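Local coordinates for internalin C2 (Listeria monocytogenes serotype 4b str. F2365, PDB 4FHO), which is an internalin-family leucine-rich-repeat protein that probably takes part in adhesion to, or invasion of, host cells by the bacterium, at residues V169-L172 and T173-A176; S192-S195 and P196-S199. All blocks are in the same frame, centred on the assembly; numbering follows the deposited sequence.

Contact 1: V169-L172 and T173-A176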
# COMPACT_ATOMS: atom_id res chain seq x y z
N VAL A 169 5.32 16.73 4.25
CA VAL A 169 5.05 17.18 2.89
C VAL A 169 4.87 18.70 2.91
O VAL A 169 4.14 19.21 3.75
CB VAL A 169 3.77 16.51 2.32
CG1 VAL A 169 3.35 17.12 0.99
CG2 VAL A 169 3.97 15.02 2.16
N ASN A 170 5.55 19.40 2.00
CA ASN A 170 5.43 20.87 1.85
C ASN A 170 4.97 21.39 0.49
O ASN A 170 4.82 22.60 0.32
CB ASN A 170 6.74 21.58 2.28
CG ASN A 170 7.88 21.39 1.29
OD1 ASN A 170 8.78 20.59 1.50
ND2 ASN A 170 7.87 22.17 0.21
N ASP A 171 4.74 20.49 -0.46
CA ASP A 171 4.43 20.86 -1.84
C ASP A 171 3.38 19.88 -2.38
O ASP A 171 3.65 18.69 -2.45
CB ASP A 171 5.73 20.81 -2.67
CG ASP A 171 5.64 21.55 -4.00
OD1 ASP A 171 4.53 21.87 -4.49
OD2 ASP A 171 6.72 21.82 -4.58
N LEU A 172 2.20 20.39 -2.72
CA LEU A 172 1.13 19.57 -3.32
C LEU A 172 1.07 19.64 -4.85
O LEU A 172 0.18 19.04 -5.47
CB LEU A 172 -0.23 19.96 -2.72
CG LEU A 172 -0.43 19.74 -1.21
CD1 LEU A 172 -1.83 20.18 -0.83
CD2 LEU A 172 -0.19 18.28 -0.80
N THR A 173 2.03 20.34 -5.46
CA THR A 173 2.13 20.44 -6.93
C THR A 173 2.11 19.10 -7.68
O THR A 173 1.41 19.00 -8.68
CB THR A 173 3.34 21.31 -7.35
OG1 THR A 173 3.20 22.60 -6.75
CG2 THR A 173 3.42 21.46 -8.87
N PRO A 174 2.76 18.04 -7.14
CA PRO A 174 2.64 16.71 -7.78
C PRO A 174 1.23 16.13 -7.89
O PRO A 174 1.01 15.24 -8.70
CB PRO A 174 3.53 15.82 -6.90
CG PRO A 174 4.54 16.75 -6.36
CD PRO A 174 3.76 18.00 -6.06
N LEU A 175 0.28 16.63 -7.10
CA LEU A 175 -1.11 16.18 -7.14
C LEU A 175 -1.98 16.84 -8.22
O LEU A 175 -3.11 16.39 -8.41
CB LEU A 175 -1.77 16.36 -5.76
CG LEU A 175 -1.02 15.83 -4.53
CD1 LEU A 175 -1.90 15.99 -3.30
CD2 LEU A 175 -0.58 14.37 -4.72
N ALA A 176 -1.46 17.85 -8.93
CA ALA A 176 -2.22 18.66 -9.90
C ALA A 176 -2.95 17.90 -11.02
O ALA A 176 -4.00 18.34 -11.46
CB ALA A 176 -1.33 19.73 -10.52
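Asp171 and Thr173 meet on the outer face of a 3-10 turn, on the convex side of a leucine-rich-repeat coil, while Leu172 and Leu175 pack together on its inner face. The inner part is the tightly packed one. CD2 of Leu172 lies 3.8 Å from CD1 of Leu175, the two side chains slanting past each other with one methyl branch apiece, and both residues are buried. In each leucine CG stands opposite the carbonyl carbon (chi1 -63° for Leu172 and -50° for Leu175), and the two isobutyl groups enter the core of the solenoid. Neighbouring coils enclose the pair, Ile191 touching Leu172 and Ile150 touching Leu175. Between the leucines the backbone closes the turn: Leu175 N donates to Leu172 O at 2.9 Å, and CB of Leu175 rests 3.3 Å from the same oxygen. The ring of Pro174 abuts the start of the turn, its CD 3.4 Å from Leu172 C.

The exposed side is polar: two hydrogen bonds hold it, but Asp171 and Thr173 both face solvent there, and a single carboxylate oxygen does the work. OD1 of Asp171 takes the Thr173 N-H from above the carboxylate plane at 3.1 Å, which ties down the first amide of the 3-10 segment. The same OD1 offers its syn lone pair to Thr173 OG1, 2.7 Å away.

Contact 2: S192-S195 and P196-S199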
# COMPACT_ATOMS: atom_id res chain seq x y z
N SER A 192 1.53 24.89 2.95
CA SER A 192 1.07 26.30 2.98
C SER A 192 0.31 26.79 1.75
O SER A 192 -0.51 27.68 1.88
CB SER A 192 2.25 27.24 3.26
OG SER A 192 3.30 27.02 2.36
N ASP A 193 0.62 26.24 0.58
CA ASP A 193 -0.02 26.61 -0.68
C ASP A 193 -0.89 25.41 -1.04
O ASP A 193 -0.37 24.31 -1.12
CB ASP A 193 1.07 26.85 -1.75
CG ASP A 193 0.54 27.45 -3.04
OD1 ASP A 193 -0.68 27.42 -3.31
OD2 ASP A 193 1.37 27.98 -3.81
N ILE A 194 -2.19 25.61 -1.22
CA ILE A 194 -3.10 24.57 -1.74
C ILE A 194 -3.64 24.89 -3.15
O ILE A 194 -4.62 24.27 -3.58
CB ILE A 194 -4.25 24.21 -0.74
CG1 ILE A 194 -5.15 25.41 -0.42
CG2 ILE A 194 -3.66 23.66 0.55
CD1 ILE A 194 -6.47 25.00 0.19
N SER A 195 -2.97 25.79 -3.88
CA SER A 195 -3.30 26.11 -5.28
C SER A 195 -3.47 24.89 -6.20
O SER A 195 -4.42 24.88 -6.97
CB SER A 195 -2.28 27.08 -5.90
OG SER A 195 -2.33 28.32 -5.22
N PRO A 196 -2.60 23.86 -6.07
CA PRO A 196 -2.79 22.62 -6.85
C PRO A 196 -4.16 21.95 -6.79
O PRO A 196 -4.55 21.32 -7.76
CB PRO A 196 -1.72 21.69 -6.27
CG PRO A 196 -0.61 22.61 -5.93
CD PRO A 196 -1.27 23.85 -5.41
N LEU A 197 -4.86 22.10 -5.66
CA LEU A 197 -6.16 21.45 -5.45
C LEU A 197 -7.28 22.02 -6.33
O LEU A 197 -8.27 21.33 -6.55
CB LEU A 197 -6.55 21.46 -3.95
CG LEU A 197 -5.53 20.91 -2.92
CD1 LEU A 197 -6.18 20.78 -1.55
CD2 LEU A 197 -4.89 19.58 -3.33
N ALA A 198 -7.11 23.23 -6.86
CA ALA A 198 -8.09 23.85 -7.78
C ALA A 198 -8.33 23.08 -9.09
O ALA A 198 -9.42 23.19 -9.67
CB ALA A 198 -7.70 25.29 -8.11
N SER A 199 -7.33 22.32 -9.55
CA SER A 199 -7.46 21.44 -10.73
C SER A 199 -7.91 20.00 -10.39
O SER A 199 -7.82 19.12 -11.25
CB SER A 199 -6.14 21.43 -11.52
OG SER A 199 -5.09 20.84 -10.79
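Leu197 lays its CD1 methyl against CB of Ile194 at 4.0 Å, and CB of Leu197 sits 3.4 Å from Ile194 O. The Ile194 side chain reaches the next coil, where it meets Leu208, Ile213 and Leu219. Two backbone bonds wind the chain here: Leu197 N to Ile194 O at 3.0 Å, with an N-H...O angle of 153°, and Ala198 N to Ser195 O at 3.2 Å. They mark the 3-10 turn on the convex side of this leucine-rich-repeat coil, and an Asx turn leads into it. Asp193 OD1 accepts the Ser195 N-H at 2.9 Å from the anti side, 29° out of the carboxylate plane, and takes Ser195 OG on its syn lone pair at 2.7 Å. With CG anti to N (chi1 -171°), the carboxylate swings forward along the chain to meet both donors. The Pro196 ring crosses the Asp193 side chain at about a right angle but only loosely, Asp193 OD1 staying 4.2 Å from Pro196 CD. Pro196 CD also lies 3.4 Å from Ser195 CB, a close approach that the peptide link between the two residues largely dictates.

In the fold
Followed from the N terminus, the chain leaves strand 161-163, makes contact 1 in the loop that returns it to strand 183-185, then makes contact 2 in the equivalent loop before strand 205-207. The two are in series, with neither nesting nor crossing, and each shapes a local turn between consecutive strands of the parallel sheet. The centres of contact 1 and contact 2 are about 8 Å apart, and the adjacent turns touch directly. Pro196 CB lies 3.4 Å from Leu172 O, Leu172 CD1 packs 4.0 Å from Leu197 CD2, and a probable hydrogen bond joins Ser199 OG to Ala176 O at 2.8 Å. Polar and apolar links together thus tie two successive coils on the convex side.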